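Local coordinates for Alr3699 protein (Nostoc sp., PDB 4XSO) that is probably a glycosyltransferase of the GT-B clan, built of two Rossmann-like domains facing each other across a cleft, at residues Ser213-Ser216 with Gly220-Ile223; Gln256-Leu261 with Asn265-Leu270; Leu228-Pro233 with Glu335-Ala340; Ile155-Ala160 with Pro293-Arg298; Gly19-Cys24 with His125-Leu130. All blocks are in the same frame, centred on the assembly; numbering follows the deposited sequence.

Contact 1 (Ser213-Ser216 with Gly220-Ile223); sequences SRLS and GQHI
Gln221, in the first turn of helix 221-228, reaches back into the loop that follows strand 207-212 and meets Leu215 and Ser216 there. Its CG stands beside the backbone N, and the chain bends at chi2 (90°), bringing the amide to the loop; the side chain crosses that of Leu215 at about a right angle. The working end is NE2, which donates to Arg214 O at 3.0 Å. The N-H points nearly straight at the oxygen (159°), and this acceptor lies close to the plane of the glutamine amide. Seen from the carbonyl, however, the donor stands well above the peptide plane, away from the lone pairs. The same oxygen also takes the hydroxyl of Ser213, whose OG is 2.8 Å from Arg214 O. Leu215 supplies the apolar flank, with its CD2 3.7 Å from Gln221 NE2. Ser216 faces the other end of the amide through its backbone: its O is 3.4 Å from Gln221 OE1, two acceptors side by side without a bond. Tyr250 and Leu254 of helix 248-260 pack on the glutamine from outside the loop, and Gly220 at the N-cap, with positive phi, starts the helix. A buried amide thus spends an N-H on a main-chain carbonyl that a second donor, Ser213 OG, also uses, and the strand-to-helix loop is tied to the helix it leads into.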
# COMPACT_ATOMS: atom_id res chain seq x y z
N SER A 213 -25.95 -8.62 -26.21
CA SER A 213 -25.50 -8.69 -24.82
C SER A 213 -24.97 -10.11 -24.62
O SER A 213 -25.23 -10.98 -25.44
CB SER A 213 -26.60 -8.20 -23.88
OG SER A 213 -26.57 -8.84 -22.64
N ARG A 214 -24.27 -10.36 -23.50
CA ARG A 214 -23.98 -11.71 -23.12
C ARG A 214 -25.26 -12.22 -22.42
O ARG A 214 -26.08 -11.46 -21.92
CB ARG A 214 -22.76 -11.77 -22.18
CG ARG A 214 -22.93 -10.95 -20.91
CD ARG A 214 -21.63 -10.82 -20.13
NE ARG A 214 -21.79 -9.83 -19.07
CZ ARG A 214 -21.67 -8.51 -19.23
NH1 ARG A 214 -21.30 -7.99 -20.41
NH2 ARG A 214 -21.88 -7.71 -18.19
N LEU A 215 -25.45 -13.51 -22.50
CA LEU A 215 -26.63 -14.15 -21.99
C LEU A 215 -26.46 -14.25 -20.49
O LEU A 215 -25.70 -15.11 -20.00
CB LEU A 215 -26.78 -15.53 -22.64
CG LEU A 215 -26.87 -15.52 -24.17
CD1 LEU A 215 -26.87 -16.96 -24.69
CD2 LEU A 215 -28.10 -14.76 -24.65
N SER A 216 -27.09 -13.50 -19.68
CA SER A 216 -26.93 -13.34 -18.23
C SER A 216 -28.25 -12.89 -17.54
O SER A 216 -29.10 -12.26 -18.17
CB SER A 216 -25.77 -12.40 -17.98
OG SER A 216 -25.63 -12.20 -16.61
N GLY A 220 -31.35 -9.58 -18.87
CA GLY A 220 -32.80 -9.59 -19.10
C GLY A 220 -33.35 -10.11 -20.42
O GLY A 220 -34.43 -9.72 -20.87
N GLN A 221 -32.67 -11.04 -21.03
CA GLN A 221 -33.22 -11.65 -22.25
C GLN A 221 -34.57 -12.30 -22.01
O GLN A 221 -35.40 -12.29 -22.90
CB GLN A 221 -32.26 -12.71 -22.81
CG GLN A 221 -31.06 -12.14 -23.55
CD GLN A 221 -29.87 -11.88 -22.64
OE1 GLN A 221 -29.94 -12.09 -21.43
NE2 GLN A 221 -28.76 -11.42 -23.23
N HIS A 222 -34.81 -12.83 -20.81
CA HIS A 222 -36.10 -13.47 -20.48
C HIS A 222 -37.28 -12.49 -20.48
O HIS A 222 -38.42 -12.87 -20.76
CB HIS A 222 -36.01 -14.24 -19.13
CG HIS A 222 -35.80 -13.35 -17.94
ND1 HIS A 222 -34.57 -12.79 -17.62
CD2 HIS A 222 -36.68 -12.88 -17.02
CE1 HIS A 222 -34.71 -12.02 -16.56
NE2 HIS A 222 -35.98 -12.04 -16.19
N ILE A 223 -37.00 -11.22 -20.23
CA ILE A 223 -38.02 -10.17 -20.29
C ILE A 223 -38.45 -9.91 -21.76
O ILE A 223 -39.63 -9.83 -22.03
CB ILE A 223 -37.48 -8.84 -19.64
CG1 ILE A 223 -36.93 -9.09 -18.23
CG2 ILE A 223 -38.55 -7.74 -19.63
CD1 ILE A 223 -38.03 -9.43 -17.24

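Contact 2 (Gln256-Leu261 with Asn265-Leu270); sequences QQITRL and NRVKFL
Ile258 is the one residue of its helix segment that meets strand 267-271, and it does so through its outermost methyl, CD1, wedged against both Val267 and Phe269. CG1 lies beside the backbone N (chi1 -71°) and the chain is extended at chi2, which carries CD1 out from the helix to the strand while CG2 is turned back beside the carbonyl carbon. Val267 comes up from the strand to meet it tip to tip. Its CG1, anti to the backbone N, sits 3.7 Å from Ile258 CD1, and its other branch, CG2, is 4.2 Å from Ile258 CG1. Phe269 and Ile258 approach each other from opposite directions; Ile258 CD1 lies 3.5 Å from Phe269 CE1 and 3.7 Å from its CZ, meeting the ring obliquely. The ring of His255 also meets that of Phe269, their planes at about 45°. Ile225 and Leu228 of helix 221-228, touching Ile258 and Val267 respectively, together with Leu239 of strand 235-240, extend this apolar layer. Helix 248-260 laid on the strand that follows it is the second half of a beta-alpha-beta crossover, strand 235-240 to strand 267-271, within the C-terminal Rossmann-like domain of the GT-B fold.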
# COMPACT_ATOMS: atom_id res chain seq x y z
N GLN A 256 -35.80 -23.08 -22.36
CA GLN A 256 -36.99 -23.79 -21.89
C GLN A 256 -38.14 -22.86 -21.94
O GLN A 256 -39.23 -23.21 -22.42
CB GLN A 256 -36.81 -24.25 -20.44
CG GLN A 256 -35.66 -25.25 -20.28
CD GLN A 256 -35.77 -26.09 -19.01
OE1 GLN A 256 -35.19 -25.75 -17.97
NE2 GLN A 256 -36.54 -27.18 -19.10
N GLN A 257 -37.87 -21.62 -21.49
CA GLN A 257 -38.87 -20.56 -21.52
C GLN A 257 -39.41 -20.42 -22.95
O GLN A 257 -40.64 -20.39 -23.19
CB GLN A 257 -38.26 -19.20 -21.02
CG GLN A 257 -39.21 -18.01 -21.10
CD GLN A 257 -38.59 -16.64 -20.82
OE1 GLN A 257 -37.38 -16.51 -20.77
NE2 GLN A 257 -39.42 -15.63 -20.67
N ILE A 258 -38.49 -20.23 -23.91
CA ILE A 258 -38.88 -20.05 -25.27
C ILE A 258 -39.76 -21.22 -25.80
O ILE A 258 -40.75 -21.02 -26.49
CB ILE A 258 -37.60 -19.93 -26.16
CG1 ILE A 258 -36.88 -18.60 -25.92
CG2 ILE A 258 -37.95 -20.14 -27.64
CD1 ILE A 258 -35.46 -18.64 -26.38
N THR A 259 -39.33 -22.44 -25.57
CA THR A 259 -40.17 -23.61 -25.91
C THR A 259 -41.48 -23.63 -25.09
O THR A 259 -42.53 -23.81 -25.64
CB THR A 259 -39.40 -24.90 -25.64
OG1 THR A 259 -38.31 -25.00 -26.57
CG2 THR A 259 -40.35 -26.11 -25.81
N ARG A 260 -41.44 -23.40 -23.80
CA ARG A 260 -42.71 -23.30 -23.05
C ARG A 260 -43.72 -22.23 -23.60
O ARG A 260 -44.96 -22.45 -23.60
CB ARG A 260 -42.36 -23.04 -21.59
CG ARG A 260 -43.56 -22.81 -20.65
CD ARG A 260 -43.13 -22.73 -19.16
NE ARG A 260 -42.20 -21.63 -18.84
CZ ARG A 260 -42.50 -20.32 -18.83
NH1 ARG A 260 -43.71 -19.87 -19.13
NH2 ARG A 260 -41.57 -19.43 -18.52
N LEU A 261 -43.22 -21.08 -24.08
CA LEU A 261 -44.09 -20.05 -24.67
C LEU A 261 -44.48 -20.35 -26.08
O LEU A 261 -45.25 -19.63 -26.69
CB LEU A 261 -43.47 -18.67 -24.55
CG LEU A 261 -43.46 -18.32 -23.04
CD1 LEU A 261 -42.41 -17.30 -22.64
CD2 LEU A 261 -44.84 -17.85 -22.61
N ASN A 265 -39.66 -20.73 -33.08
CA ASN A 265 -39.48 -20.22 -34.39
C ASN A 265 -39.55 -18.68 -34.52
O ASN A 265 -39.71 -18.18 -35.58
CB ASN A 265 -40.47 -20.84 -35.35
CG ASN A 265 -39.79 -21.22 -36.66
OD1 ASN A 265 -38.66 -21.80 -36.65
ND2 ASN A 265 -40.42 -20.86 -37.78
N ARG A 266 -39.49 -17.98 -33.41
CA ARG A 266 -39.57 -16.51 -33.41
C ARG A 266 -38.42 -15.91 -32.59
O ARG A 266 -38.47 -14.73 -32.27
CB ARG A 266 -40.91 -16.11 -32.79
CG ARG A 266 -42.08 -16.45 -33.71
CD ARG A 266 -43.38 -16.04 -33.11
NE ARG A 266 -43.44 -14.61 -32.90
CZ ARG A 266 -44.24 -14.05 -32.01
NH1 ARG A 266 -45.07 -14.78 -31.25
NH2 ARG A 266 -44.21 -12.76 -31.88
N VAL A 267 -37.47 -16.74 -32.15
CA VAL A 267 -36.29 -16.31 -31.39
C VAL A 267 -35.10 -16.99 -32.07
O VAL A 267 -35.17 -18.20 -32.32
CB VAL A 267 -36.36 -16.70 -29.90
CG1 VAL A 267 -35.19 -16.15 -29.10
CG2 VAL A 267 -37.64 -16.21 -29.26
N LYS A 268 -34.09 -16.22 -32.51
CA LYS A 268 -32.85 -16.78 -33.11
C LYS A 268 -31.68 -16.41 -32.23
O LYS A 268 -31.41 -15.22 -32.01
CB LYS A 268 -32.64 -16.31 -34.57
CG LYS A 268 -33.64 -16.91 -35.55
CD LYS A 268 -33.52 -16.38 -37.00
CE LYS A 268 -32.25 -16.86 -37.72
NZ LYS A 268 -32.44 -18.06 -38.61
N PHE A 269 -30.98 -17.41 -31.68
CA PHE A 269 -29.71 -17.17 -31.02
C PHE A 269 -28.61 -17.12 -32.09
O PHE A 269 -28.38 -18.12 -32.78
CB PHE A 269 -29.38 -18.27 -30.05
CG PHE A 269 -30.25 -18.33 -28.81
CD1 PHE A 269 -31.45 -19.01 -28.80
CD2 PHE A 269 -29.81 -17.77 -27.62
CE1 PHE A 269 -32.21 -19.12 -27.63
CE2 PHE A 269 -30.56 -17.84 -26.47
CZ PHE A 269 -31.78 -18.54 -26.47
N LEU A 270 -27.92 -15.97 -32.26
CA LEU A 270 -26.84 -15.89 -33.30
C LEU A 270 -25.47 -16.15 -32.76
O LEU A 270 -24.46 -16.20 -33.52
CB LEU A 270 -26.83 -14.53 -34.01
CG LEU A 270 -28.12 -14.08 -34.61
CD1 LEU A 270 -27.91 -12.79 -35.39
CD2 LEU A 270 -28.63 -15.19 -35.50

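Contact 3 (Leu228-Pro233 with Glu335-Ala340); sequences LAQCPP and ESQELA
Gln230 and Cys231, in the type I turn that runs from Leu228 to Cys231 at the end of helix 221-228, meet Gln337 and Ala340 on the first turns of helix 336-348. Both parts belong to the C-terminal Rossmann-like domain, where a loop leading into strand 235-240 is laid beside a helix that comes about a hundred residues later. The inner part is small and apolar. Ala340 CB sits 3.8 Å from Gln230 CB, and 4.2 Å separates it from Cys231 SG, so a single methyl touches both loop residues. Ala227 of helix 221-228 touches the same alanine, and Ile343, one turn further along helix 336-348, packs on Cys231. Pro232 continues the seam by lying on Asn344 and Ile347 of that helix. Toward solvent the packing gives way to two exposed glutamines joined by an amide-to-amide hydrogen bond. Gln337 starts with CG anti to its N (chi1 -180°) and then bends at chi2; Gln230 is bent at chi2 as well, and the two chains cross at about a right angle. Their amide planes stand 85° apart, almost perpendicular. The other end of the Gln337 amide, NE2, makes a weak hydrogen bond to Asn341 OD1, which may help fix which way round the amide lies. Across the contact, Gln230 NE2 donates to Gln337 OE1 at 2.8 Å with an N-H angle of 161°, arriving in the carbonyl plane on a lone pair of that oxygen.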
# COMPACT_ATOMS: atom_id res chain seq x y z
N LEU A 228 -42.33 -11.03 -26.12
CA LEU A 228 -42.59 -11.55 -27.46
C LEU A 228 -43.91 -12.34 -27.47
O LEU A 228 -44.68 -12.27 -28.41
CB LEU A 228 -41.44 -12.46 -27.91
CG LEU A 228 -40.98 -12.28 -29.35
CD1 LEU A 228 -40.76 -10.81 -29.64
CD2 LEU A 228 -39.70 -13.06 -29.63
N ALA A 229 -44.16 -13.04 -26.38
CA ALA A 229 -45.41 -13.78 -26.18
C ALA A 229 -46.61 -12.88 -26.37
O ALA A 229 -47.68 -13.39 -26.66
CB ALA A 229 -45.42 -14.41 -24.80
N GLN A 230 -46.43 -11.56 -26.23
CA GLN A 230 -47.53 -10.60 -26.31
C GLN A 230 -47.54 -9.77 -27.58
O GLN A 230 -48.26 -8.78 -27.61
CB GLN A 230 -47.46 -9.66 -25.10
CG GLN A 230 -47.73 -10.39 -23.79
CD GLN A 230 -49.18 -10.78 -23.73
OE1 GLN A 230 -49.58 -11.86 -24.21
NE2 GLN A 230 -50.02 -9.86 -23.26
N CYS A 231 -46.76 -10.17 -28.59
CA CYS A 231 -46.52 -9.42 -29.81
C CYS A 231 -47.08 -10.17 -30.99
O CYS A 231 -47.14 -11.39 -30.96
CB CYS A 231 -45.00 -9.24 -30.03
SG CYS A 231 -44.38 -7.98 -28.93
N PRO A 232 -47.47 -9.45 -32.05
CA PRO A 232 -47.94 -10.22 -33.18
C PRO A 232 -46.91 -11.19 -33.73
O PRO A 232 -45.69 -11.11 -33.43
CB PRO A 232 -48.35 -9.16 -34.23
CG PRO A 232 -48.06 -7.83 -33.65
CD PRO A 232 -47.72 -8.01 -32.19
N PRO A 233 -47.40 -12.13 -34.55
CA PRO A 233 -46.55 -13.25 -34.99
C PRO A 233 -45.40 -12.88 -35.94
O PRO A 233 -44.42 -13.60 -35.97
CB PRO A 233 -47.54 -14.21 -35.64
CG PRO A 233 -48.76 -13.39 -35.96
CD PRO A 233 -48.80 -12.24 -35.01
N GLU A 335 -40.53 -5.33 -16.48
CA GLU A 335 -41.95 -5.37 -16.90
C GLU A 335 -42.15 -5.66 -18.41
O GLU A 335 -42.08 -4.77 -19.27
CB GLU A 335 -42.65 -4.09 -16.50
CG GLU A 335 -42.29 -3.62 -15.10
CD GLU A 335 -43.00 -4.39 -13.98
OE1 GLU A 335 -42.98 -5.64 -13.99
OE2 GLU A 335 -43.56 -3.72 -13.07
N SER A 336 -42.49 -6.90 -18.72
CA SER A 336 -42.56 -7.34 -20.09
C SER A 336 -43.73 -6.80 -20.83
O SER A 336 -43.67 -6.64 -22.07
CB SER A 336 -42.51 -8.88 -20.18
OG SER A 336 -43.62 -9.49 -19.54
N GLN A 337 -44.81 -6.46 -20.13
CA GLN A 337 -45.97 -5.96 -20.87
C GLN A 337 -45.73 -4.53 -21.38
O GLN A 337 -46.20 -4.16 -22.46
CB GLN A 337 -47.29 -6.04 -20.07
CG GLN A 337 -48.47 -5.52 -20.90
CD GLN A 337 -48.91 -6.49 -21.99
OE1 GLN A 337 -49.20 -7.65 -21.68
NE2 GLN A 337 -48.98 -6.03 -23.27
N GLU A 338 -45.04 -3.73 -20.60
CA GLU A 338 -44.71 -2.38 -21.03
C GLU A 338 -43.76 -2.44 -22.26
O GLU A 338 -43.91 -1.67 -23.26
CB GLU A 338 -44.14 -1.62 -19.85
CG GLU A 338 -43.89 -0.14 -20.06
CD GLU A 338 -43.36 0.55 -18.80
OE1 GLU A 338 -43.33 -0.05 -17.68
OE2 GLU A 338 -42.98 1.71 -18.94
N LEU A 339 -42.86 -3.42 -22.24
CA LEU A 339 -41.92 -3.61 -23.39
C LEU A 339 -42.73 -3.99 -24.63
O LEU A 339 -42.48 -3.50 -25.73
CB LEU A 339 -40.86 -4.67 -23.05
CG LEU A 339 -39.95 -5.15 -24.18
CD1 LEU A 339 -39.24 -3.96 -24.85
CD2 LEU A 339 -38.94 -6.13 -23.60
N ALA A 340 -43.76 -4.84 -24.46
CA ALA A 340 -44.57 -5.28 -25.60
C ALA A 340 -45.37 -4.13 -26.17
O ALA A 340 -45.56 -3.98 -27.41
CB ALA A 340 -45.49 -6.43 -25.23

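Contact 4 (Ile155-Ala160 with Pro293-Arg298); sequences IANSQA and PEPFGR
Asn157, just past strand 153-156, lays its side-chain amide against Pro295 and Phe296 of the loop before helix 298-305. Its CG stands between the backbone N and the carbonyl carbon (chi1 65°), and both ends of the amide come 3.8 Å from one carbon, Asn157 OD1 and ND2 each facing Pro295 CB. The amide is tilted 30° to the Phe296 ring, while the backbone oxygen of Asn157 lies 3.5 Å from Phe296 CD2. The side-chain polar atoms of Asn157 have other partners: OD1 has Ser161 OG, ND2 a bound glycerol and, weakly, His127 O. Ser158 follows with the one hydrogen bond across the contact, its OG donating to Pro295 O at 2.7 Å, somewhat tilted from the carbonyl plane. The same OG accepts from Ser161 N, so an N-cap hydroxyl also holds the opposing loop. Beyond it the first turn of helix 159-167 gives the backbone N-H groups of Gln159 and Ala160 to the carboxylate of Glu320. A strand end and helix start of the N-terminal domain are thereby joined to a loop of the C-terminal domain, with Ser161 of helix 159-167 packing on Pro295, and Glu320 and Leu321 of helix 318-321 packing on Ser158 and Phe296.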
# COMPACT_ATOMS: atom_id res chain seq x y z
N ILE A 155 -13.42 11.01 -12.77
CA ILE A 155 -14.20 11.09 -14.00
C ILE A 155 -15.27 10.07 -13.91
O ILE A 155 -15.00 8.90 -13.68
CB ILE A 155 -13.31 10.83 -15.25
CG1 ILE A 155 -12.27 11.94 -15.37
CG2 ILE A 155 -14.16 10.83 -16.50
CD1 ILE A 155 -11.28 11.69 -16.50
N ALA A 156 -16.52 10.50 -14.01
CA ALA A 156 -17.65 9.56 -13.93
C ALA A 156 -18.31 9.39 -15.31
O ALA A 156 -18.41 10.35 -16.04
CB ALA A 156 -18.66 10.03 -12.90
N ASN A 157 -18.66 8.16 -15.67
CA ASN A 157 -19.17 7.84 -17.00
C ASN A 157 -20.63 8.20 -17.16
O ASN A 157 -21.20 8.21 -18.26
CB ASN A 157 -18.85 6.41 -17.37
CG ASN A 157 -19.57 5.38 -16.46
OD1 ASN A 157 -20.21 5.73 -15.44
ND2 ASN A 157 -19.49 4.10 -16.86
N SER A 158 -21.22 8.68 -16.07
CA SER A 158 -22.62 9.07 -16.13
C SER A 158 -22.98 9.83 -14.84
O SER A 158 -22.29 9.72 -13.81
CB SER A 158 -23.49 7.83 -16.26
OG SER A 158 -23.47 7.11 -15.05
N GLN A 159 -24.02 10.65 -14.95
CA GLN A 159 -24.69 11.22 -13.75
C GLN A 159 -25.09 10.17 -12.66
O GLN A 159 -24.87 10.42 -11.49
CB GLN A 159 -25.86 12.12 -14.13
CG GLN A 159 -25.35 13.37 -14.86
CD GLN A 159 -26.42 14.37 -15.38
OE1 GLN A 159 -27.59 14.05 -15.55
NE2 GLN A 159 -25.96 15.57 -15.69
N ALA A 160 -25.54 9.00 -13.09
CA ALA A 160 -25.86 7.86 -12.22
C ALA A 160 -24.63 7.35 -11.41
O ALA A 160 -24.71 7.21 -10.18
CB ALA A 160 -26.39 6.71 -13.06
N PRO A 293 -29.61 -1.71 -12.62
CA PRO A 293 -29.22 -0.44 -13.18
C PRO A 293 -27.80 -0.51 -13.67
O PRO A 293 -26.95 -1.02 -13.00
CB PRO A 293 -29.26 0.50 -11.96
CG PRO A 293 -30.17 -0.15 -10.96
CD PRO A 293 -29.91 -1.60 -11.17
N GLU A 294 -27.57 -0.01 -14.85
CA GLU A 294 -26.27 0.00 -15.45
C GLU A 294 -25.74 1.45 -15.49
O GLU A 294 -26.50 2.44 -15.62
CB GLU A 294 -26.33 -0.61 -16.87
CG GLU A 294 -26.67 -2.13 -16.88
CD GLU A 294 -26.84 -2.71 -18.28
OE1 GLU A 294 -26.84 -1.95 -19.28
OE2 GLU A 294 -26.95 -3.96 -18.39
N PRO A 295 -24.40 1.59 -15.41
CA PRO A 295 -23.83 2.94 -15.33
C PRO A 295 -23.90 3.76 -16.63
O PRO A 295 -24.10 4.94 -16.57
CB PRO A 295 -22.38 2.69 -14.92
CG PRO A 295 -22.11 1.27 -15.20
CD PRO A 295 -23.42 0.55 -15.12
N PHE A 296 -23.84 3.08 -17.77
CA PHE A 296 -23.89 3.66 -19.10
C PHE A 296 -24.19 2.53 -20.12
O PHE A 296 -23.36 1.64 -20.35
CB PHE A 296 -22.49 4.16 -19.48
CG PHE A 296 -22.45 4.89 -20.81
CD1 PHE A 296 -22.32 4.21 -22.01
CD2 PHE A 296 -22.54 6.30 -20.84
CE1 PHE A 296 -22.25 4.92 -23.22
CE2 PHE A 296 -22.47 7.00 -22.05
CZ PHE A 296 -22.34 6.30 -23.22
N GLY A 297 -25.30 2.51 -20.78
CA GLY A 297 -25.49 1.37 -21.70
C GLY A 297 -24.82 1.59 -23.05
O GLY A 297 -25.40 2.32 -23.89
N ARG A 298 -23.64 1.00 -23.30
CA ARG A 298 -22.97 1.22 -24.61
C ARG A 298 -23.93 0.84 -25.75
O ARG A 298 -24.10 1.54 -26.75
CB ARG A 298 -21.63 0.45 -24.72
CG ARG A 298 -20.54 0.99 -23.76
CD ARG A 298 -19.24 0.18 -23.77
NE ARG A 298 -18.58 0.15 -25.08
CZ ARG A 298 -17.87 1.16 -25.61
NH1 ARG A 298 -17.59 2.27 -24.92
NH2 ARG A 298 -17.37 1.05 -26.84

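Contact 5 (Gly19-Cys24 with His125-Leu130); sequences GGAELC and HLHDIL
His125 at the end of strand 122-126 and His127 just beyond it face Ala21 and Cys24 in the first turns of helix 20-29. His125 comes first and stays at arm's length: the sulfur of Cys24 lies obliquely to its ring, 5.4 Å from SG to the centroid, and the ring is held by a hydrogen bond between His125 ND1 and Tyr101 OH. Its CD2 lies 3.3 Å above one face of the His127 ring, offset toward the rim. Leu126 turns the other way, into Phe165 of helix 159-167. His127 then carries the contact. Its ring, beside the backbone N at chi1 -62°, takes Ala21 over the face opposite His125; Ala21 CB is 3.9 Å from the centroid of the His127 ring, 28° off the normal, a CH-pi contact. Cys24 comes instead at the edge, near the ring plane, its SG 3.8 Å from His127 CE1. Both ring nitrogens have partners: NE2 is bonded to Asn103 OD1, and ND1 to a bound glycerol. Asn103 also bonds Ala21 O through ND2, so one asparagine links the helix and the histidine. Among the surrounding elements, His127 meets helix 20-29, while Ile129 and Leu130 farther on pack on helix 159-167, with helix 105-118 touching Asp128 and Leu130 through Gln105.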
# COMPACT_ATOMS: atom_id res chain seq x y z
N GLY A 19 -14.12 -6.14 -20.33
CA GLY A 19 -15.44 -5.60 -19.94
C GLY A 19 -15.70 -4.19 -20.48
O GLY A 19 -14.89 -3.63 -21.24
N GLY A 20 -16.80 -3.58 -20.06
CA GLY A 20 -17.13 -2.26 -20.60
C GLY A 20 -16.05 -1.21 -20.34
O GLY A 20 -15.67 -0.47 -21.25
N ALA A 21 -15.53 -1.19 -19.13
CA ALA A 21 -14.52 -0.26 -18.73
C ALA A 21 -13.19 -0.43 -19.55
O ALA A 21 -12.56 0.53 -19.92
CB ALA A 21 -14.26 -0.41 -17.24
N GLU A 22 -12.84 -1.67 -19.85
CA GLU A 22 -11.61 -1.97 -20.57
C GLU A 22 -11.70 -1.50 -22.04
O GLU A 22 -10.80 -0.82 -22.55
CB GLU A 22 -11.32 -3.46 -20.41
CG GLU A 22 -10.89 -3.87 -19.03
CD GLU A 22 -12.00 -3.83 -17.94
OE1 GLU A 22 -13.19 -4.11 -18.22
OE2 GLU A 22 -11.66 -3.55 -16.76
N LEU A 23 -12.83 -1.77 -22.68
CA LEU A 23 -13.10 -1.30 -24.03
C LEU A 23 -13.08 0.20 -24.08
O LEU A 23 -12.54 0.79 -25.05
CB LEU A 23 -14.49 -1.81 -24.53
CG LEU A 23 -14.74 -3.35 -24.60
CD1 LEU A 23 -16.16 -3.68 -25.06
CD2 LEU A 23 -13.72 -4.04 -25.50
N CYS A 24 -13.69 0.85 -23.09
CA CYS A 24 -13.64 2.32 -23.04
C CYS A 24 -12.18 2.81 -22.91
O CYS A 24 -11.79 3.79 -23.53
CB CYS A 24 -14.53 2.89 -21.92
SG CYS A 24 -14.70 4.70 -21.88
N HIS A 125 -11.09 7.15 -13.07
CA HIS A 125 -12.24 7.08 -13.97
C HIS A 125 -13.16 6.03 -13.52
O HIS A 125 -12.78 4.86 -13.50
CB HIS A 125 -11.76 6.74 -15.36
CG HIS A 125 -12.78 7.01 -16.39
ND1 HIS A 125 -12.43 7.49 -17.62
CD2 HIS A 125 -14.13 6.90 -16.39
CE1 HIS A 125 -13.52 7.64 -18.36
NE2 HIS A 125 -14.56 7.27 -17.64
N LEU A 126 -14.31 6.47 -13.04
CA LEU A 126 -15.27 5.67 -12.34
C LEU A 126 -16.24 5.17 -13.41
O LEU A 126 -17.00 5.96 -14.02
CB LEU A 126 -15.98 6.58 -11.35
CG LEU A 126 -17.13 5.99 -10.51
CD1 LEU A 126 -16.68 4.84 -9.61
CD2 LEU A 126 -17.77 7.06 -9.65
N HIS A 127 -16.22 3.87 -13.66
CA HIS A 127 -17.11 3.28 -14.61
C HIS A 127 -18.23 2.48 -13.92
O HIS A 127 -19.09 1.94 -14.62
CB HIS A 127 -16.37 2.32 -15.54
CG HIS A 127 -15.32 2.96 -16.38
ND1 HIS A 127 -15.61 3.59 -17.56
CD2 HIS A 127 -13.98 3.03 -16.24
CE1 HIS A 127 -14.51 4.05 -18.11
NE2 HIS A 127 -13.50 3.71 -17.35
N ASP A 128 -18.24 2.43 -12.58
CA ASP A 128 -19.24 1.61 -11.83
C ASP A 128 -20.23 2.52 -11.11
O ASP A 128 -19.94 3.68 -10.82
CB ASP A 128 -18.58 0.76 -10.75
CG ASP A 128 -17.45 -0.15 -11.27
OD1 ASP A 128 -17.70 -0.91 -12.21
OD2 ASP A 128 -16.33 -0.12 -10.70
N ILE A 129 -21.39 1.96 -10.85
CA ILE A 129 -22.33 2.52 -9.87
C ILE A 129 -21.90 1.86 -8.56
O ILE A 129 -21.95 0.64 -8.45
CB ILE A 129 -23.77 2.18 -10.24
CG1 ILE A 129 -24.15 2.91 -11.53
CG2 ILE A 129 -24.77 2.52 -9.09
CD1 ILE A 129 -25.59 2.66 -11.93
N LEU A 130 -21.35 2.66 -7.66
CA LEU A 130 -20.83 2.22 -6.37
C LEU A 130 -21.99 1.88 -5.41
O LEU A 130 -22.21 2.57 -4.44
CB LEU A 130 -19.93 3.31 -5.80
CG LEU A 130 -18.65 3.40 -6.61
CD1 LEU A 130 -17.82 4.57 -6.21
CD2 LEU A 130 -17.85 2.12 -6.47

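How the contacts relate
Contacts 1, 2 and 3 lie in the C-terminal domain and touch in pairs: His222 O of contact 1 is 2.9 Å from Gln257 NE2 of contact 2, while Arg266 of contact 2 reaches the 228-233 loop of contact 3, its NH2 2.7 Å from Pro232 O. Contact 5 belongs to the N-terminal domain, and contact 4 bridges the two. Contacts 4 and 5 have centres 8 Å apart and reach neighbouring strands, 153-156 and 122-126, of one sheet. Asn157 and His127 side chains each come about 3 Å from a bound glycerol, probably from the crystallisation liquor, though it may mark a pocket. Contact 1 has its nearest atoms about 6 Å from both.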